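Local coordinates for alpha-1,3-glucanase (Streptomyces thermodiastaticus, PDB 7C7D), which hydrolyses alpha-1,3-glucan, as a thermostable glycoside hydrolase of family GH87, at residues S423-S435 and V452-N466. Sequence-based numbering, arbitrary orientation.
Sequences SDTNALGSGIAIS and VDGNTLVRTGAINPN
Asp-424 and Arg-459 sit one above the other at the same corner of successive coils of a right-handed parallel beta-helix, the pectate lyase-like fold, and the register is set just before it, where Ser-423 bridges Val-458 in parallel. Two backbone bonds step across: Asp-424 N donates to Val-458 O at 2.9 Å, and Thr-425 N makes a weak one to Arg-459 O.

The charged pair is side-on and bidentate. NE of Arg-459 donates to OD1 of Asp-424 at 2.8 Å and NH2 to OD2 at 3.0 Å, both meeting syn sides from somewhat out of the carboxylate plane (23° and 31°), while the oxygens lie in or near the guanidinium plane. The bend at chi3 (-57°) of Arg-459 folds its guanidinium back alongside the carboxylate, and CG1 of Val-458 lies above one face, offset toward its rim. Arg-90 and Gly-89, from the N-terminal domain, also bind this carboxylate, which thus bridges that domain and the beta-helix. Replacing Arg-459 by alanine would probably cost Asp-424 this two-nitrogen grip, leaving Arg-90 as its arginine partner.

Inside the coil the packing is mainly apolar: CD1 of Ile-432 lies 3.9 Å from CD2 of Leu-457 and also touches the amide of Asn-455, whose OD1 accepts from Asn-420 N, crossing both side chains at about a right angle, while Ile-434 meets Val-452 tip to tip. Beyond the corner, CD2 of Leu-428 rests against Asn-464 and Pro-465.

One water ties the turn together, accepting from OG1 of Thr-425 at 2.6 Å and donating to Asn-426 O and, at 2.7 Å, to Gly-429 O.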
loop_
_atom_site.group_PDB
_atom_site.type_symbol
_atom_site.label_atom_id
_atom_site.label_comp_id
_atom_site.label_asym_id
_atom_site.label_seq_id
_atom_site.Cartn_x
_atom_site.Cartn_y
_atom_site.Cartn_z
ATOM N N SER A 423 -6.845 3.036 3.982
ATOM C CA SER A 423 -7.509 2.602 5.203
ATOM C C SER A 423 -6.530 1.912 6.136
ATOM O O SER A 423 -5.658 1.153 5.691
ATOM C CB SER A 423 -8.655 1.630 4.912
ATOM O OG SER A 423 -9.549 2.154 3.942
ATOM N N ASP A 424 -6.703 2.173 7.432
ATOM C CA ASP A 424 -6.102 1.382 8.508
ATOM C C ASP A 424 -4.572 1.474 8.506
ATOM O O ASP A 424 -3.866 0.515 8.181
ATOM C CB ASP A 424 -6.552 -0.081 8.428
ATOM C CG ASP A 424 -8.009 -0.258 8.775
ATOM O OD1 ASP A 424 -8.428 0.264 9.824
ATOM O OD2 ASP A 424 -8.736 -0.913 7.994
ATOM N N THR A 425 -4.069 2.638 8.904
ATOM C CA THR A 425 -2.633 2.812 9.078
ATOM C C THR A 425 -2.244 2.730 10.554
ATOM O O THR A 425 -3.079 2.719 11.460
ATOM C CB THR A 425 -2.143 4.121 8.437
ATOM O OG1 THR A 425 -2.762 5.242 9.077
ATOM C CG2 THR A 425 -2.479 4.153 6.954
ATOM N N ASN A 426 -0.934 2.694 10.787
ATOM C CA ASN A 426 -0.424 2.335 12.100
ATOM C C ASN A 426 0.661 3.289 12.572
ATOM O O ASN A 426 0.877 4.343 11.966
ATOM C CB ASN A 426 0.065 0.891 12.068
ATOM C CG ASN A 426 -1.078 -0.074 11.897
ATOM O OD1 ASN A 426 -1.894 -0.221 12.798
ATOM N ND2 ASN A 426 -1.160 -0.719 10.733
ATOM N N ALA A 427 1.336 2.925 13.659
ATOM C CA ALA A 427 2.306 3.817 14.266
ATOM C C ALA A 427 3.389 4.184 13.265
ATOM O O ALA A 427 3.790 3.381 12.415
ATOM C CB ALA A 427 2.930 3.156 15.495
ATOM N N LEU A 428 3.853 5.416 13.379
ATOM C CA LEU A 428 4.970 6.028 12.662
ATOM C C LEU A 428 4.514 6.740 11.398
ATOM O O LEU A 428 5.356 7.334 10.717
ATOM C CB LEU A 428 6.163 5.097 12.364
ATOM C CG LEU A 428 6.742 4.373 13.585
ATOM C CD1 LEU A 428 7.895 3.469 13.180
ATOM C CD2 LEU A 428 7.192 5.364 14.644
ATOM N N GLY A 429 3.220 6.731 11.078
ATOM C CA GLY A 429 2.755 7.417 9.888
ATOM C C GLY A 429 1.343 7.955 9.938
ATOM O O GLY A 429 0.690 7.955 10.983
ATOM N N SER A 430 0.898 8.422 8.775
ATOM C CA SER A 430 -0.389 9.038 8.497
ATOM C C SER A 430 -0.999 8.315 7.300
ATOM O O SER A 430 -0.334 7.530 6.616
ATOM C CB SER A 430 -0.182 10.513 8.120
ATOM O OG SER A 430 0.289 11.263 9.226
ATOM N N GLY A 431 -2.272 8.592 7.015
ATOM C CA GLY A 431 -2.828 8.137 5.748
ATOM C C GLY A 431 -2.060 8.698 4.565
ATOM O O GLY A 431 -1.611 7.957 3.687
ATOM N N ILE A 432 -1.902 10.024 4.530
ATOM C CA ILE A 432 -1.078 10.722 3.552
ATOM C C ILE A 432 -0.127 11.647 4.299
ATOM O O ILE A 432 -0.550 12.393 5.191
ATOM C CB ILE A 432 -1.930 11.544 2.562
ATOM C CG1 ILE A 432 -2.771 10.625 1.677
ATOM C CG2 ILE A 432 -1.048 12.462 1.716
ATOM C CD1 ILE A 432 -3.825 11.350 0.834
ATOM N N ALA A 433 1.152 11.615 3.923
ATOM C CA ALA A 433 2.145 12.553 4.425
ATOM C C ALA A 433 2.755 13.322 3.261
ATOM O O ALA A 433 3.228 12.717 2.292
ATOM C CB ALA A 433 3.246 11.814 5.186
ATOM N N ILE A 434 2.723 14.653 3.356
ATOM C CA ILE A 434 3.388 15.551 2.414
ATOM C C ILE A 434 4.522 16.190 3.207
ATOM O O ILE A 434 4.265 16.936 4.159
ATOM C CB ILE A 434 2.421 16.618 1.868
ATOM C CG1 ILE A 434 1.162 15.979 1.257
ATOM C CG2 ILE A 434 3.147 17.559 0.885
ATOM C CD1 ILE A 434 1.428 15.011 0.113
ATOM N N SER A 435 5.771 15.857 2.878
ATOM C CA SER A 435 6.840 16.010 3.855
ATOM C C SER A 435 8.137 16.533 3.254
ATOM O O SER A 435 8.509 16.196 2.124
ATOM C CB SER A 435 7.110 14.660 4.512
ATOM O OG SER A 435 8.184 14.769 5.418
ATOM N N VAL A 452 -3.291 17.504 -3.737
ATOM C CA VAL A 452 -3.789 16.376 -2.957
ATOM C C VAL A 452 -5.312 16.449 -3.032
ATOM O O VAL A 452 -5.947 17.172 -2.264
ATOM C CB VAL A 452 -3.283 16.431 -1.512
ATOM C CG1 VAL A 452 -3.758 15.215 -0.721
ATOM C CG2 VAL A 452 -1.754 16.561 -1.478
ATOM N N ASP A 453 -5.915 15.718 -3.972
ATOM C CA ASP A 453 -7.314 15.931 -4.340
ATOM C C ASP A 453 -8.111 14.633 -4.322
ATOM O O ASP A 453 -7.686 13.632 -4.902
ATOM C CB ASP A 453 -7.411 16.530 -5.746
ATOM C CG ASP A 453 -8.850 16.673 -6.209
ATOM O OD1 ASP A 453 -9.605 17.457 -5.589
ATOM O OD2 ASP A 453 -9.242 15.981 -7.163
ATOM N N GLY A 454 -9.288 14.661 -3.703
ATOM C CA GLY A 454 -10.214 13.554 -3.864
ATOM C C GLY A 454 -9.869 12.279 -3.129
ATOM O O GLY A 454 -10.384 11.219 -3.486
ATOM N N ASN A 455 -9.005 12.339 -2.128
ATOM C CA ASN A 455 -8.625 11.134 -1.406
ATOM C C ASN A 455 -9.593 10.859 -0.257
ATOM O O ASN A 455 -10.203 11.773 0.304
ATOM C CB ASN A 455 -7.200 11.275 -0.861
ATOM C CG ASN A 455 -6.189 11.519 -1.960
ATOM O OD1 ASN A 455 -5.801 10.590 -2.666
ATOM N ND2 ASN A 455 -5.787 12.778 -2.137
ATOM N N THR A 456 -9.730 9.579 0.086
ATOM C CA THR A 456 -10.548 9.127 1.205
ATOM C C THR A 456 -9.661 8.352 2.166
ATOM O O THR A 456 -8.975 7.408 1.755
ATOM C CB THR A 456 -11.705 8.259 0.714
ATOM O OG1 THR A 456 -12.571 9.073 -0.080
ATOM C CG2 THR A 456 -12.503 7.702 1.884
ATOM N N LEU A 457 -9.681 8.759 3.434
ATOM C CA LEU A 457 -8.778 8.255 4.469
ATOM C C LEU A 457 -9.631 7.711 5.605
ATOM O O LEU A 457 -10.350 8.477 6.261
ATOM C CB LEU A 457 -7.880 9.374 4.989
ATOM C CG LEU A 457 -7.154 10.200 3.925
ATOM C CD1 LEU A 457 -6.322 11.299 4.567
ATOM C CD2 LEU A 457 -6.282 9.314 3.051
ATOM N N VAL A 458 -9.561 6.398 5.830
ATOM C CA VAL A 458 -10.468 5.697 6.739
ATOM C C VAL A 458 -9.642 5.038 7.842
ATOM O O VAL A 458 -8.775 4.200 7.559
ATOM C CB VAL A 458 -11.299 4.645 5.990
ATOM C CG1 VAL A 458 -12.261 3.952 6.945
ATOM C CG2 VAL A 458 -12.051 5.282 4.817
ATOM N N ARG A 459 -9.903 5.411 9.094
ATOM C CA ARG A 459 -9.192 4.837 10.239
ATOM C C ARG A 459 -7.676 4.980 10.083
ATOM O O ARG A 459 -6.913 4.030 10.291
ATOM C CB ARG A 459 -9.598 3.377 10.492
ATOM C CG ARG A 459 -11.079 3.201 10.866
ATOM C CD ARG A 459 -11.450 1.724 11.111
ATOM N NE ARG A 459 -11.124 0.920 9.937
ATOM C CZ ARG A 459 -11.933 0.747 8.895
ATOM N NH1 ARG A 459 -13.159 1.256 8.908
ATOM N NH2 ARG A 459 -11.518 0.075 7.832
ATOM N N THR A 460 -7.240 6.185 9.713
ATOM C CA THR A 460 -5.827 6.504 9.559
ATOM C C THR A 460 -5.379 7.510 10.612
ATOM O O THR A 460 -6.179 8.288 11.145
ATOM C CB THR A 460 -5.487 7.010 8.143
ATOM O OG1 THR A 460 -6.032 8.320 7.916
ATOM C CG2 THR A 460 -5.971 6.028 7.075
ATOM N N GLY A 461 -4.076 7.503 10.874
ATOM C CA GLY A 461 -3.468 8.174 12.003
ATOM C C GLY A 461 -3.208 7.204 13.147
ATOM O O GLY A 461 -3.813 6.134 13.248
ATOM N N ALA A 462 -2.283 7.584 14.028
ATOM C CA ALA A 462 -1.827 6.652 15.058
ATOM C C ALA A 462 -0.927 7.374 16.049
ATOM O O ALA A 462 -0.286 8.374 15.717
ATOM C CB ALA A 462 -1.056 5.475 14.453
ATOM N N ILE A 463 -0.858 6.827 17.266
ATOM C CA ILE A 463 0.114 7.303 18.245
ATOM C C ILE A 463 1.515 6.950 17.773
ATOM O O ILE A 463 1.800 5.790 17.452
ATOM C CB ILE A 463 -0.147 6.673 19.623
ATOM C CG1 ILE A 463 -1.503 7.101 20.161
ATOM C CG2 ILE A 463 0.969 7.031 20.604
ATOM C CD1 ILE A 463 -1.529 8.516 20.680
ATOM N N ASN A 464 2.398 7.943 17.740
ATOM C CA ASN A 464 3.813 7.660 17.547
ATOM C C ASN A 464 4.427 7.329 18.899
ATOM O O ASN A 464 4.435 8.187 19.790
ATOM C CB ASN A 464 4.543 8.851 16.939
ATOM C CG ASN A 464 5.963 8.498 16.487
ATOM O OD1 ASN A 464 6.738 7.922 17.246
ATOM N ND2 ASN A 464 6.310 8.860 15.259
ATOM N N PRO A 465 4.955 6.119 19.095
ATOM C CA PRO A 465 5.510 5.758 20.408
ATOM C C PRO A 465 6.747 6.545 20.780
ATOM O O PRO A 465 7.137 6.532 21.955
ATOM C CB PRO A 465 5.842 4.271 20.246
ATOM C CG PRO A 465 6.122 4.128 18.787
ATOM C CD PRO A 465 5.159 5.056 18.098
ATOM N N ASN A 466 7.378 7.222 19.826
ATOM C CA ASN A 466 8.561 7.997 20.161
ATOM C C ASN A 466 8.207 9.284 20.917
ATOM O O ASN A 466 8.988 9.691 21.787
ATOM C CB ASN A 466 9.422 8.214 18.907
ATOM C CG ASN A 466 9.981 6.896 18.334
ATOM O OD1 ASN A 466 10.607 6.109 19.043
ATOM N ND2 ASN A 466 9.734 6.657 17.045
HETATM O O HOH W 1 -1.236 6.031 11.047
HETATM O O HOH W 2 -3.892 3.818 14.634
#